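3,4-dihydroxy-2-butanone 4-phosphate synthase (Candida albicans, PDB 1TKS) converts D-ribulose 5-phosphate to formate and 3,4-dihydroxy-2-butanone 4-phosphate, a step of riboflavin biosynthesis. Local coordinates at residues F5-I8 against E9-L12; L35-A39 against E40-Q44; E45-A48 against F49-R52; A107-T110 against R111-N115; C181-F184 against G185-G189. All blocks are in the same frame, centred on the assembly; numbering follows the deposited sequence.

Interaction 1: residues F5-I8 against E9-L12; sequences FTPI and EEAL
T6 meets the first turn of helix 8-16 with its methyl alone. CG2 sits anti to the backbone N (chi1 -66° for OG1), which turns it toward the helix, where it lies 3.8 Å from CB of E10 and also faces the backbone N of A11; the T6 and E10 side chains cross at about a right angle. Behind it, the T6 backbone pairs with I192 of strand 191-194, just before the helix begins.

P7 follows at the N-cap position, and its carbonyl oxygen is the first acceptor of the helix: it receives N of A11 at 3.0 Å, with the donor nearly in line with the C=O bond, while N of E10 adds a weak, bent bond to the same oxygen at 3.1 Å (N-H...O angle 121°). This is the N-terminal end of an alpha-helix in which a proline closes the extended lead-in and its carbonyl starts the i to i+4 ladder. The proline ring lies to one side, its CB 4.2 Å from CG of E10.

I8 takes the next rung, its O accepting N of L12 at 2.8 Å. Its side chain and that of L12 run side by side and point the same way, I8 CG2 lying 3.8 Å from L12 CD1, while CG of L12 rests against I8 O at 3.2 Å. I8 also packs on L198 and Y201 of helix 195-203; L12 reaches L152 and L155 of helix 145-155, and E9 OE1 and the hydroxyl of Y201 share a hydrogen bond.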
loop_
_atom_site.group_PDB
_atom_site.type_symbol
_atom_site.label_atom_id
_atom_site.label_comp_id
_atom_site.label_asym_id
_atom_site.label_seq_id
_atom_site.Cartn_x
_atom_site.Cartn_y
_atom_site.Cartn_z
ATOM N N PHE B 5 17.814 -7.176 -21.257
ATOM C CA PHE B 5 17.672 -5.782 -20.863
ATOM C C PHE B 5 17.764 -4.790 -22.016
ATOM O O PHE B 5 18.601 -4.921 -22.912
ATOM C CB PHE B 5 18.709 -5.426 -19.793
ATOM C CG PHE B 5 18.673 -6.335 -18.594
ATOM C CD1 PHE B 5 19.537 -7.424 -18.501
ATOM C CD2 PHE B 5 17.751 -6.120 -17.567
ATOM C CE1 PHE B 5 19.479 -8.284 -17.413
ATOM C CE2 PHE B 5 17.690 -6.981 -16.473
ATOM C CZ PHE B 5 18.556 -8.066 -16.391
ATOM N N THR B 6 16.886 -3.794 -21.967
ATOM C CA THR B 6 16.807 -2.738 -22.970
ATOM C C THR B 6 17.918 -1.705 -22.780
ATOM O O THR B 6 18.222 -1.311 -21.656
ATOM C CB THR B 6 15.441 -2.015 -22.875
ATOM O OG1 THR B 6 14.393 -2.920 -23.245
ATOM C CG2 THR B 6 15.402 -0.799 -23.786
ATOM N N PRO B 7 18.552 -1.267 -23.881
ATOM C CA PRO B 7 19.624 -0.267 -23.790
ATOM C C PRO B 7 19.074 0.986 -23.105
ATOM O O PRO B 7 17.943 1.400 -23.371
ATOM C CB PRO B 7 19.978 -0.007 -25.252
ATOM C CG PRO B 7 19.695 -1.319 -25.904
ATOM C CD PRO B 7 18.386 -1.731 -25.269
ATOM N N ILE B 8 19.875 1.600 -22.239
ATOM C CA ILE B 8 19.437 2.783 -21.503
ATOM C C ILE B 8 18.801 3.894 -22.335
ATOM O O ILE B 8 17.755 4.418 -21.960
ATOM C CB ILE B 8 20.595 3.407 -20.678
ATOM C CG1 ILE B 8 20.844 2.595 -19.407
ATOM C CG2 ILE B 8 20.236 4.827 -20.271
ATOM C CD1 ILE B 8 21.093 1.165 -19.638
ATOM N N GLU B 9 19.416 4.257 -23.459
ATOM C CA GLU B 9 18.864 5.341 -24.258
ATOM C C GLU B 9 17.474 5.029 -24.802
ATOM O O GLU B 9 16.618 5.914 -24.852
ATOM C CB GLU B 9 19.848 5.743 -25.367
ATOM C CG GLU B 9 21.149 6.299 -24.765
ATOM C CD GLU B 9 22.042 7.060 -25.738
ATOM O OE1 GLU B 9 23.022 7.679 -25.261
ATOM O OE2 GLU B 9 21.784 7.043 -26.958
ATOM N N GLU B 10 17.233 3.775 -25.181
ATOM C CA GLU B 10 15.918 3.394 -25.682
ATOM C C GLU B 10 14.931 3.388 -24.513
ATOM O O GLU B 10 13.777 3.793 -24.661
ATOM C CB GLU B 10 15.955 2.007 -26.338
ATOM C CG GLU B 10 16.940 1.851 -27.508
ATOM C CD GLU B 10 16.710 2.825 -28.662
ATOM O OE1 GLU B 10 15.622 3.434 -28.743
ATOM O OE2 GLU B 10 17.626 2.968 -29.504
ATOM N N ALA B 11 15.387 2.941 -23.347
ATOM C CA ALA B 11 14.529 2.900 -22.169
ATOM C C ALA B 11 14.144 4.303 -21.715
ATOM O O ALA B 11 13.018 4.525 -21.274
ATOM C CB ALA B 11 15.224 2.153 -21.032
ATOM N N LEU B 12 15.071 5.252 -21.826
ATOM C CA LEU B 12 14.778 6.623 -21.420
ATOM C C LEU B 12 13.705 7.244 -22.304
ATOM O O LEU B 12 12.855 7.994 -21.822
ATOM C CB LEU B 12 16.042 7.481 -21.464
ATOM C CG LEU B 12 17.097 7.182 -20.394
ATOM C CD1 LEU B 12 18.316 8.060 -20.638
ATOM C CD2 LEU B 12 16.524 7.439 -19.004
#

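Interaction 2: residues L35-A39 against E40-Q44; sequences LIMAA and ELITQ
M37 and I42 face each other across the type I beta turn A38-L41 that follows strand 34-38, a strand of the mixed sheet, and leads the chain toward helix 44-52. The methionine carries most of the side-chain contact. From CB, its chain sets out with CG between the backbone N and the carbonyl carbon (chi1 74°), which swings it over the turn. It then runs extended to the sulfur. SD lies 3.9 Å from CG1 of I42 and equally near that residue's CB, the two side chains crossing at about a right angle. A bend at the last torsion (chi3 -78°) folds CE back onto the backbone, where it sits 3.4 Å from both L41 C and I42 N; it also approaches L41 CB at 3.9 Å. The methyl thus lies against the peptide that joins L41 to I42.

The turn itself is closed by L41 N, which donates to A38 O at 3.1 Å from well above the carbonyl plane. A second, weak bond runs from I42 N to A39 O. CB of A38 packs on CD1 of L41 at 3.8 Å. E40 sends its carboxylate away from the turn, OE2 accepting from Q159 N. Beyond, T43 caps helix 44-52, its OG1 bonded to K46 N. V163 of the adjacent strand touches both M37 and I42, burying this side of the turn. I42 CG2, its other branch, comes within 3.3 Å of A39 O.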
loop_
_atom_site.group_PDB
_atom_site.type_symbol
_atom_site.label_atom_id
_atom_site.label_comp_id
_atom_site.label_asym_id
_atom_site.label_seq_id
_atom_site.Cartn_x
_atom_site.Cartn_y
_atom_site.Cartn_z
ATOM N N LEU B 35 8.122 -1.845 -10.831
ATOM C CA LEU B 35 7.638 -1.028 -11.935
ATOM C C LEU B 35 7.931 0.417 -11.546
ATOM O O LEU B 35 7.669 0.822 -10.413
ATOM C CB LEU B 35 6.132 -1.212 -12.122
ATOM C CG LEU B 35 5.727 -2.466 -12.892
ATOM C CD1 LEU B 35 4.220 -2.624 -12.843
ATOM C CD2 LEU B 35 6.216 -2.353 -14.333
ATOM N N ILE B 36 8.488 1.186 -12.477
ATOM C CA ILE B 36 8.807 2.593 -12.229
ATOM C C ILE B 36 8.450 3.451 -13.440
ATOM O O ILE B 36 8.681 3.051 -14.581
ATOM C CB ILE B 36 10.321 2.826 -11.973
ATOM C CG1 ILE B 36 10.837 1.878 -10.888
ATOM C CG2 ILE B 36 10.555 4.282 -11.573
ATOM C CD1 ILE B 36 12.305 2.081 -10.538
ATOM N N MET B 37 7.877 4.625 -13.191
ATOM C CA MET B 37 7.556 5.557 -14.269
ATOM C C MET B 37 7.585 6.979 -13.742
ATOM O O MET B 37 7.632 7.198 -12.533
ATOM C CB MET B 37 6.188 5.247 -14.909
ATOM C CG MET B 37 4.937 5.609 -14.096
ATOM S SD MET B 37 3.451 5.615 -15.125
ATOM C CE MET B 37 3.601 7.165 -15.981
ATOM N N ALA B 38 7.569 7.939 -14.658
ATOM C CA ALA B 38 7.602 9.351 -14.304
ATOM C C ALA B 38 6.379 9.738 -13.479
ATOM O O ALA B 38 5.247 9.480 -13.875
ATOM C CB ALA B 38 7.668 10.198 -15.567
ATOM N N ALA B 39 6.615 10.366 -12.331
ATOM C CA ALA B 39 5.524 10.774 -11.454
ATOM C C ALA B 39 4.548 11.728 -12.135
ATOM O O ALA B 39 3.329 11.603 -11.977
ATOM C CB ALA B 39 6.085 11.418 -10.182
ATOM N N GLU B 40 5.079 12.682 -12.892
ATOM C CA GLU B 40 4.243 13.669 -13.567
ATOM C C GLU B 40 3.404 13.105 -14.702
ATOM O O GLU B 40 2.488 13.769 -15.186
ATOM C CB GLU B 40 5.109 14.811 -14.104
ATOM C CG GLU B 40 6.150 14.376 -15.122
ATOM C CD GLU B 40 7.187 15.451 -15.375
ATOM O OE1 GLU B 40 6.944 16.342 -16.215
ATOM O OE2 GLU B 40 8.241 15.407 -14.713
ATOM N N LEU B 41 3.689 11.876 -15.115
ATOM C CA LEU B 41 2.954 11.291 -16.228
ATOM C C LEU B 41 1.993 10.171 -15.864
ATOM O O LEU B 41 1.273 9.677 -16.730
ATOM C CB LEU B 41 3.939 10.776 -17.282
ATOM C CG LEU B 41 4.944 11.785 -17.843
ATOM C CD1 LEU B 41 5.885 11.082 -18.812
ATOM C CD2 LEU B 41 4.205 12.918 -18.533
ATOM N N ILE B 42 1.968 9.771 -14.595
ATOM C CA ILE B 42 1.080 8.683 -14.192
ATOM C C ILE B 42 -0.390 9.085 -14.159
ATOM O O ILE B 42 -0.799 9.981 -13.424
ATOM C CB ILE B 42 1.500 8.073 -12.823
ATOM C CG1 ILE B 42 0.764 6.753 -12.594
ATOM C CG2 ILE B 42 1.214 9.045 -11.684
ATOM C CD1 ILE B 42 1.359 5.902 -11.479
ATOM N N THR B 43 -1.173 8.407 -14.992
ATOM C CA THR B 43 -2.605 8.656 -15.107
ATOM C C THR B 43 -3.386 7.715 -14.210
ATOM O O THR B 43 -2.818 6.815 -13.595
ATOM C CB THR B 43 -3.093 8.410 -16.545
ATOM O OG1 THR B 43 -2.804 7.053 -16.907
ATOM C CG2 THR B 43 -2.399 9.339 -17.518
ATOM N N GLN B 44 -4.697 7.930 -14.153
ATOM C CA GLN B 44 -5.575 7.084 -13.360
ATOM C C GLN B 44 -5.430 5.643 -13.838
ATOM O O GLN B 44 -5.262 4.733 -13.034
ATOM C CB GLN B 44 -7.031 7.535 -13.524
ATOM C CG GLN B 44 -8.018 6.836 -12.598
ATOM C CD GLN B 44 -8.511 5.495 -13.119
ATOM O OE1 GLN B 44 -9.244 4.788 -12.428
ATOM N NE2 GLN B 44 -8.125 5.146 -14.342
#

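Interaction 3: residues E45-A48 against F49-R52; sequences EKMA and FLVR
Helix 44-52 runs through this contact as regular alpha-helix, and M47 with L50 makes its main side-chain pairing one turn apart. CG of M47 is anti to the backbone N (chi1 177°), and bends at the next two torsions carry the methyl forward, toward L50 and V51 in the next turn, the M47 and L50 side chains meeting at a slant. The exact position of CE is doubtful, since it is modelled too close to V51 for two carbons. Four consecutive i to i+4 backbone bonds hold the frame; the straightest is V51 N to M47 O at 2.9 Å, with an N-H...O angle of 171°. CB of R52 sits 3.2 Å from A48 O, and CB of F49 lies over K46 O at 3.4 Å.

The polar ends reach outward: K46 NZ donates to G18 O, and R52 NH1 forms a salt bridge with OD1 of D170 in the same chain. S55 and D172 of the second subunit pack on V51 and A48. Within the chain, M47 leans on R106 and A107 of helix 103-114, while L50 turns to L35 of strand 34-38 and to V163 and C165 of strand 162-166.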
loop_
_atom_site.group_PDB
_atom_site.type_symbol
_atom_site.label_atom_id
_atom_site.label_comp_id
_atom_site.label_asym_id
_atom_site.label_seq_id
_atom_site.Cartn_x
_atom_site.Cartn_y
_atom_site.Cartn_z
ATOM N N GLU B 45 -5.486 5.446 -15.152
ATOM C CA GLU B 45 -5.370 4.109 -15.721
ATOM C C GLU B 45 -4.018 3.476 -15.418
ATOM O O GLU B 45 -3.940 2.288 -15.104
ATOM C CB GLU B 45 -5.566 4.135 -17.241
ATOM C CG GLU B 45 -6.932 4.595 -17.737
ATOM C CD GLU B 45 -7.168 6.082 -17.554
ATOM O OE1 GLU B 45 -6.185 6.840 -17.406
ATOM O OE2 GLU B 45 -8.343 6.497 -17.576
ATOM N N LYS B 46 -2.949 4.260 -15.511
ATOM C CA LYS B 46 -1.613 3.731 -15.253
ATOM C C LYS B 46 -1.413 3.385 -13.787
ATOM O O LYS B 46 -0.691 2.440 -13.459
ATOM C CB LYS B 46 -0.555 4.727 -15.725
ATOM C CG LYS B 46 -0.440 4.778 -17.241
ATOM C CD LYS B 46 0.417 5.936 -17.713
ATOM C CE LYS B 46 0.647 5.845 -19.212
ATOM N NZ LYS B 46 1.457 6.973 -19.730
ATOM N N MET B 47 -2.057 4.149 -12.908
ATOM C CA MET B 47 -1.970 3.879 -11.475
ATOM C C MET B 47 -2.770 2.610 -11.180
ATOM O O MET B 47 -2.382 1.793 -10.347
ATOM C CB MET B 47 -2.541 5.041 -10.657
ATOM C CG MET B 47 -2.533 4.777 -9.149
ATOM S SD MET B 47 -0.885 4.601 -8.404
ATOM C CE MET B 47 -0.552 2.901 -8.533
ATOM N N ALA B 48 -3.899 2.453 -11.865
ATOM C CA ALA B 48 -4.721 1.271 -11.662
ATOM C C ALA B 48 -3.912 0.046 -12.088
ATOM O O ALA B 48 -3.993 -1.013 -11.463
ATOM C CB ALA B 48 -6.007 1.362 -12.473
ATOM N N PHE B 49 -3.129 0.201 -13.154
ATOM C CA PHE B 49 -2.293 -0.877 -13.664
ATOM C C PHE B 49 -1.213 -1.198 -12.640
ATOM O O PHE B 49 -0.991 -2.363 -12.295
ATOM C CB PHE B 49 -1.644 -0.459 -14.986
ATOM C CG PHE B 49 -0.797 -1.529 -15.618
ATOM C CD1 PHE B 49 -1.366 -2.488 -16.453
ATOM C CD2 PHE B 49 0.579 -1.560 -15.399
ATOM C CE1 PHE B 49 -0.574 -3.464 -17.064
ATOM C CE2 PHE B 49 1.377 -2.530 -16.003
ATOM C CZ PHE B 49 0.797 -3.485 -16.843
ATOM N N LEU B 50 -0.548 -0.160 -12.144
ATOM C CA LEU B 50 0.510 -0.341 -11.156
ATOM C C LEU B 50 -0.009 -1.083 -9.925
ATOM O O LEU B 50 0.609 -2.038 -9.466
ATOM C CB LEU B 50 1.088 1.025 -10.746
ATOM C CG LEU B 50 2.220 0.993 -9.711
ATOM C CD1 LEU B 50 3.377 0.133 -10.228
ATOM C CD2 LEU B 50 2.704 2.407 -9.434
ATOM N N VAL B 51 -1.146 -0.641 -9.393
ATOM C CA VAL B 51 -1.733 -1.277 -8.216
ATOM C C VAL B 51 -2.148 -2.721 -8.501
ATOM O O VAL B 51 -1.882 -3.619 -7.707
ATOM C CB VAL B 51 -2.961 -0.480 -7.704
ATOM C CG1 VAL B 51 -3.686 -1.254 -6.613
ATOM C CG2 VAL B 51 -2.502 0.863 -7.154
ATOM N N ARG B 52 -2.784 -2.942 -9.646
ATOM C CA ARG B 52 -3.251 -4.273 -10.022
ATOM C C ARG B 52 -2.189 -5.368 -10.005
ATOM O O ARG B 52 -2.464 -6.497 -9.593
ATOM C CB ARG B 52 -3.898 -4.218 -11.410
ATOM C CG ARG B 52 -4.124 -5.576 -12.058
ATOM C CD ARG B 52 -5.234 -6.375 -11.395
ATOM N NE ARG B 52 -5.374 -7.674 -12.048
ATOM C CZ ARG B 52 -4.552 -8.699 -11.849
ATOM N NH1 ARG B 52 -3.537 -8.583 -11.004
ATOM N NH2 ARG B 52 -4.726 -9.833 -12.515
#

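Interaction 4: residues A107-T110 against R111-N115; sequences ALTT and RSLAN
R111 lays its guanidinium back over the preceding turn of helix 103-114, with one face above CA of L108. That carbon stands 3.5 Å off the guanidinium plane, displaced toward the rim. The fold-back depends on the third torsion: beyond an extended CG-CD step the chain bends (chi3 -57°) and returns alongside the backbone. NH2 then meets CD1 of L108 at 3.6 Å, the two side chains crossing at about a right angle, and NH1 meets CB of A107 at 3.6 Å. NH1 finds its acceptor on I42 O, in the turn after strand 34-38.

The next residue grips the backbone twice. S112 OG donates to L108 O at 2.7 Å, and S112 N to the same oxygen at 2.9 Å, from opposite faces of the carbonyl plane. On another side of the helix T109 and L113 run side by side, CG2 of T109 4.2 Å from CD1 of L113, while L113 CG touches T109 O at 3.3 Å. T109 OG1 is bonded to F93 N and D105 O, T110 OG1 to R106 O.

The A114 N to T110 O bond is weak at 3.4 Å, though N115 N still donates well to R111 O. Serine and threonine hydroxyls turned onto the helix's own carbonyls satisfy their polarity inside a largely buried contact, while the flat face of the arginine serves as packing surface.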
loop_
_atom_site.group_PDB
_atom_site.type_symbol
_atom_site.label_atom_id
_atom_site.label_comp_id
_atom_site.label_asym_id
_atom_site.label_seq_id
_atom_site.Cartn_x
_atom_site.Cartn_y
_atom_site.Cartn_z
ATOM N N ALA B 107 -3.010 8.845 -8.284
ATOM C CA ALA B 107 -2.334 9.327 -9.482
ATOM C C ALA B 107 -2.232 10.851 -9.429
ATOM O O ALA B 107 -1.191 11.420 -9.756
ATOM C CB ALA B 107 -3.098 8.891 -10.729
ATOM N N LEU B 108 -3.314 11.506 -9.012
ATOM C CA LEU B 108 -3.337 12.965 -8.914
ATOM C C LEU B 108 -2.309 13.446 -7.900
ATOM O O LEU B 108 -1.587 14.410 -8.148
ATOM C CB LEU B 108 -4.736 13.460 -8.512
ATOM C CG LEU B 108 -4.954 14.952 -8.218
ATOM C CD1 LEU B 108 -4.482 15.797 -9.397
ATOM C CD2 LEU B 108 -6.438 15.213 -7.945
ATOM N N THR B 109 -2.238 12.773 -6.759
ATOM C CA THR B 109 -1.279 13.156 -5.735
ATOM C C THR B 109 0.145 12.987 -6.259
ATOM O O THR B 109 1.003 13.844 -6.038
ATOM C CB THR B 109 -1.466 12.313 -4.463
ATOM O OG1 THR B 109 -2.737 12.622 -3.878
ATOM C CG2 THR B 109 -0.363 12.602 -3.453
ATOM N N THR B 110 0.393 11.885 -6.959
ATOM C CA THR B 110 1.716 11.621 -7.503
ATOM C C THR B 110 2.138 12.696 -8.509
ATOM O O THR B 110 3.264 13.195 -8.453
ATOM C CB THR B 110 1.765 10.227 -8.159
ATOM O OG1 THR B 110 1.480 9.235 -7.164
ATOM C CG2 THR B 110 3.139 9.958 -8.749
ATOM N N ARG B 111 1.240 13.063 -9.418
ATOM C CA ARG B 111 1.560 14.085 -10.411
ATOM C C ARG B 111 1.794 15.421 -9.705
ATOM O O ARG B 111 2.666 16.201 -10.099
ATOM C CB ARG B 111 0.424 14.229 -11.432
ATOM C CG ARG B 111 0.165 12.988 -12.294
ATOM C CD ARG B 111 -0.707 13.320 -13.506
ATOM N NE ARG B 111 -1.989 13.914 -13.123
ATOM C CZ ARG B 111 -3.057 13.222 -12.734
ATOM N NH1 ARG B 111 -3.015 11.894 -12.677
ATOM N NH2 ARG B 111 -4.167 13.860 -12.387
ATOM N N SER B 112 1.018 15.672 -8.657
ATOM C CA SER B 112 1.134 16.912 -7.902
ATOM C C SER B 112 2.472 17.015 -7.178
ATOM O O SER B 112 3.027 18.108 -7.037
ATOM C CB SER B 112 -0.024 17.027 -6.910
ATOM O OG SER B 112 -1.265 17.070 -7.599
ATOM N N LEU B 113 3.004 15.890 -6.716
ATOM C CA LEU B 113 4.292 15.944 -6.039
ATOM C C LEU B 113 5.379 16.315 -7.040
ATOM O O LEU B 113 6.391 16.912 -6.678
ATOM C CB LEU B 113 4.609 14.602 -5.371
ATOM C CG LEU B 113 3.732 14.283 -4.152
ATOM C CD1 LEU B 113 3.793 12.799 -3.835
ATOM C CD2 LEU B 113 4.188 15.115 -2.958
ATOM N N ALA B 114 5.168 15.977 -8.309
ATOM C CA ALA B 114 6.160 16.302 -9.328
ATOM C C ALA B 114 6.006 17.734 -9.850
ATOM O O ALA B 114 6.986 18.360 -10.246
ATOM C CB ALA B 114 6.068 15.313 -10.485
ATOM N N ASN B 115 4.778 18.250 -9.836
ATOM C CA ASN B 115 4.492 19.599 -10.336
ATOM C C ASN B 115 5.256 20.698 -9.597
ATOM O O ASN B 115 5.085 20.884 -8.396
ATOM C CB ASN B 115 2.989 19.882 -10.250
ATOM C CG ASN B 115 2.563 21.042 -11.131
ATOM O OD1 ASN B 115 3.210 22.089 -11.157
ATOM N ND2 ASN B 115 1.463 20.863 -11.853
#

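Interaction 5: residues C181-F184 against G185-G189; sequences CIQF and GKKHG
F184 and H188, one turn apart on helix 178-188, form the aromatic contact at the C-terminal end of that helix. The two rings meet obliquely, centroids 4.2 Å apart and planes at 46°. One carbon does most of the touching: H188 CD2 stands 3.2 Å above the F184 plane, over its centre, and lies 3.3 Å from CE1. NE2 of the imidazole is close behind, 3.4 Å from the same F184 CE1. The phenyl ring is carried there with its CG anti to the backbone N (chi1 -170°), and the imidazole swings back to meet it with CG beside its own backbone N. Further aromatic rings widen the cluster: Y53 meets F184 edge-to-face, and F49 meets H188 in the same way.

Backbone hydrogen bonds run unbroken from i to i+4 along the segment. G185 N donates to C181 O at 2.8 Å, K186 N to I182 O, K187 N to Q183 O and H188 N to F184 O, all three at 3.0 Å. At G189 the helix ends, the residue adopting a positive phi of 65°.

Packing of the polar chains takes place on the outer side. Q183 bends at its second torsion, which brings the amide forward over K187 at a slant. K186 lays CG 3.4 Å from I182 O before leading off. On the inner side, C181 and F184 rest on I22 of strand 21-24, joining the helix to the mixed sheet. The closest Q183 approach is made by its amide nitrogen, NE2 lying 3.3 Å from CB of K187.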
loop_
_atom_site.group_PDB
_atom_site.type_symbol
_atom_site.label_atom_id
_atom_site.label_comp_id
_atom_site.label_asym_id
_atom_site.label_seq_id
_atom_site.Cartn_x
_atom_site.Cartn_y
_atom_site.Cartn_z
ATOM N N CYS B 181 9.570 -11.438 -14.506
ATOM C CA CYS B 181 9.579 -10.057 -14.980
ATOM C C CYS B 181 9.704 -10.014 -16.495
ATOM O O CYS B 181 9.090 -9.174 -17.153
ATOM C CB CYS B 181 10.732 -9.272 -14.351
ATOM S SG CYS B 181 10.493 -8.905 -12.590
ATOM N N ILE B 182 10.521 -10.911 -17.039
ATOM C CA ILE B 182 10.721 -10.999 -18.480
ATOM C C ILE B 182 9.379 -11.352 -19.113
ATOM O O ILE B 182 8.977 -10.770 -20.119
ATOM C CB ILE B 182 11.767 -12.088 -18.821
ATOM C CG1 ILE B 182 13.139 -11.656 -18.307
ATOM C CG2 ILE B 182 11.793 -12.346 -20.321
ATOM C CD1 ILE B 182 14.230 -12.687 -18.505
ATOM N N GLN B 183 8.682 -12.305 -18.502
ATOM C CA GLN B 183 7.373 -12.728 -18.984
ATOM C C GLN B 183 6.379 -11.566 -18.928
ATOM O O GLN B 183 5.618 -11.340 -19.871
ATOM C CB GLN B 183 6.868 -13.901 -18.136
ATOM C CG GLN B 183 5.365 -13.952 -17.926
ATOM C CD GLN B 183 4.596 -14.082 -19.216
ATOM O OE1 GLN B 183 4.778 -15.038 -19.966
ATOM N NE2 GLN B 183 3.723 -13.116 -19.484
ATOM N N PHE B 184 6.402 -10.832 -17.819
ATOM C CA PHE B 184 5.506 -9.694 -17.619
ATOM C C PHE B 184 5.801 -8.606 -18.651
ATOM O O PHE B 184 4.888 -8.001 -19.218
ATOM C CB PHE B 184 5.687 -9.132 -16.205
ATOM C CG PHE B 184 4.654 -8.108 -15.821
ATOM C CD1 PHE B 184 3.429 -8.498 -15.285
ATOM C CD2 PHE B 184 4.898 -6.752 -16.020
ATOM C CE1 PHE B 184 2.459 -7.553 -14.956
ATOM C CE2 PHE B 184 3.940 -5.798 -15.697
ATOM C CZ PHE B 184 2.716 -6.199 -15.165
ATOM N N GLY B 185 7.086 -8.367 -18.892
ATOM C CA GLY B 185 7.484 -7.359 -19.859
ATOM C C GLY B 185 7.004 -7.676 -21.263
ATOM O O GLY B 185 6.529 -6.791 -21.973
ATOM N N LYS B 186 7.121 -8.934 -21.674
ATOM C CA LYS B 186 6.679 -9.317 -23.009
ATOM C C LYS B 186 5.160 -9.268 -23.145
ATOM O O LYS B 186 4.636 -8.828 -24.168
ATOM C CB LYS B 186 7.191 -10.718 -23.358
ATOM C CG LYS B 186 8.702 -10.791 -23.514
ATOM C CD LYS B 186 9.160 -12.178 -23.935
ATOM C CE LYS B 186 8.643 -12.542 -25.320
ATOM N NZ LYS B 186 8.947 -13.959 -25.664
ATOM N N LYS B 187 4.453 -9.701 -22.108
ATOM C CA LYS B 187 2.998 -9.702 -22.145
ATOM C C LYS B 187 2.416 -8.292 -22.220
ATOM O O LYS B 187 1.450 -8.050 -22.939
ATOM C CB LYS B 187 2.437 -10.410 -20.911
ATOM C CG LYS B 187 0.920 -10.434 -20.849
ATOM C CD LYS B 187 0.432 -11.209 -19.638
ATOM C CE LYS B 187 -1.084 -11.234 -19.567
ATOM N NZ LYS B 187 -1.553 -12.066 -18.426
ATOM N N HIS B 188 3.019 -7.363 -21.490
ATOM C CA HIS B 188 2.522 -5.993 -21.460
ATOM C C HIS B 188 3.318 -4.990 -22.285
ATOM O O HIS B 188 2.984 -3.805 -22.311
ATOM C CB HIS B 188 2.447 -5.524 -20.006
ATOM C CG HIS B 188 1.558 -6.373 -19.153
ATOM N ND1 HIS B 188 0.185 -6.335 -19.245
ATOM C CD2 HIS B 188 1.850 -7.313 -18.224
ATOM C CE1 HIS B 188 -0.333 -7.218 -18.410
ATOM N NE2 HIS B 188 0.654 -7.825 -17.780
ATOM N N GLY B 189 4.361 -5.462 -22.955
ATOM C CA GLY B 189 5.173 -4.576 -23.765
ATOM C C GLY B 189 5.911 -3.539 -22.943
ATOM O O GLY B 189 5.930 -2.354 -23.283
#

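How the interactions relate
From the N terminus the five contacts follow one another in series; none nests within or crosses another. Interaction 1 starts helix 8-16 and stays apart from the rest, its nearest atoms about 7 Å from interaction 5. Interaction 2 closes the turn after strand 34-38 and runs straight into helix 44-52, the site of interaction 3; L35 CB lies 3.6 Å from L50 CD1. Interaction 4 brings helix 103-114 against that same turn, A39 CB reaching T110 CG2 at 3.6 Å, and touches interaction 3 through A107 and M47. Interaction 5, on helix 178-188, joins interaction 3 through F49 but remains about 17 Å from interaction 4 at the nearest atoms.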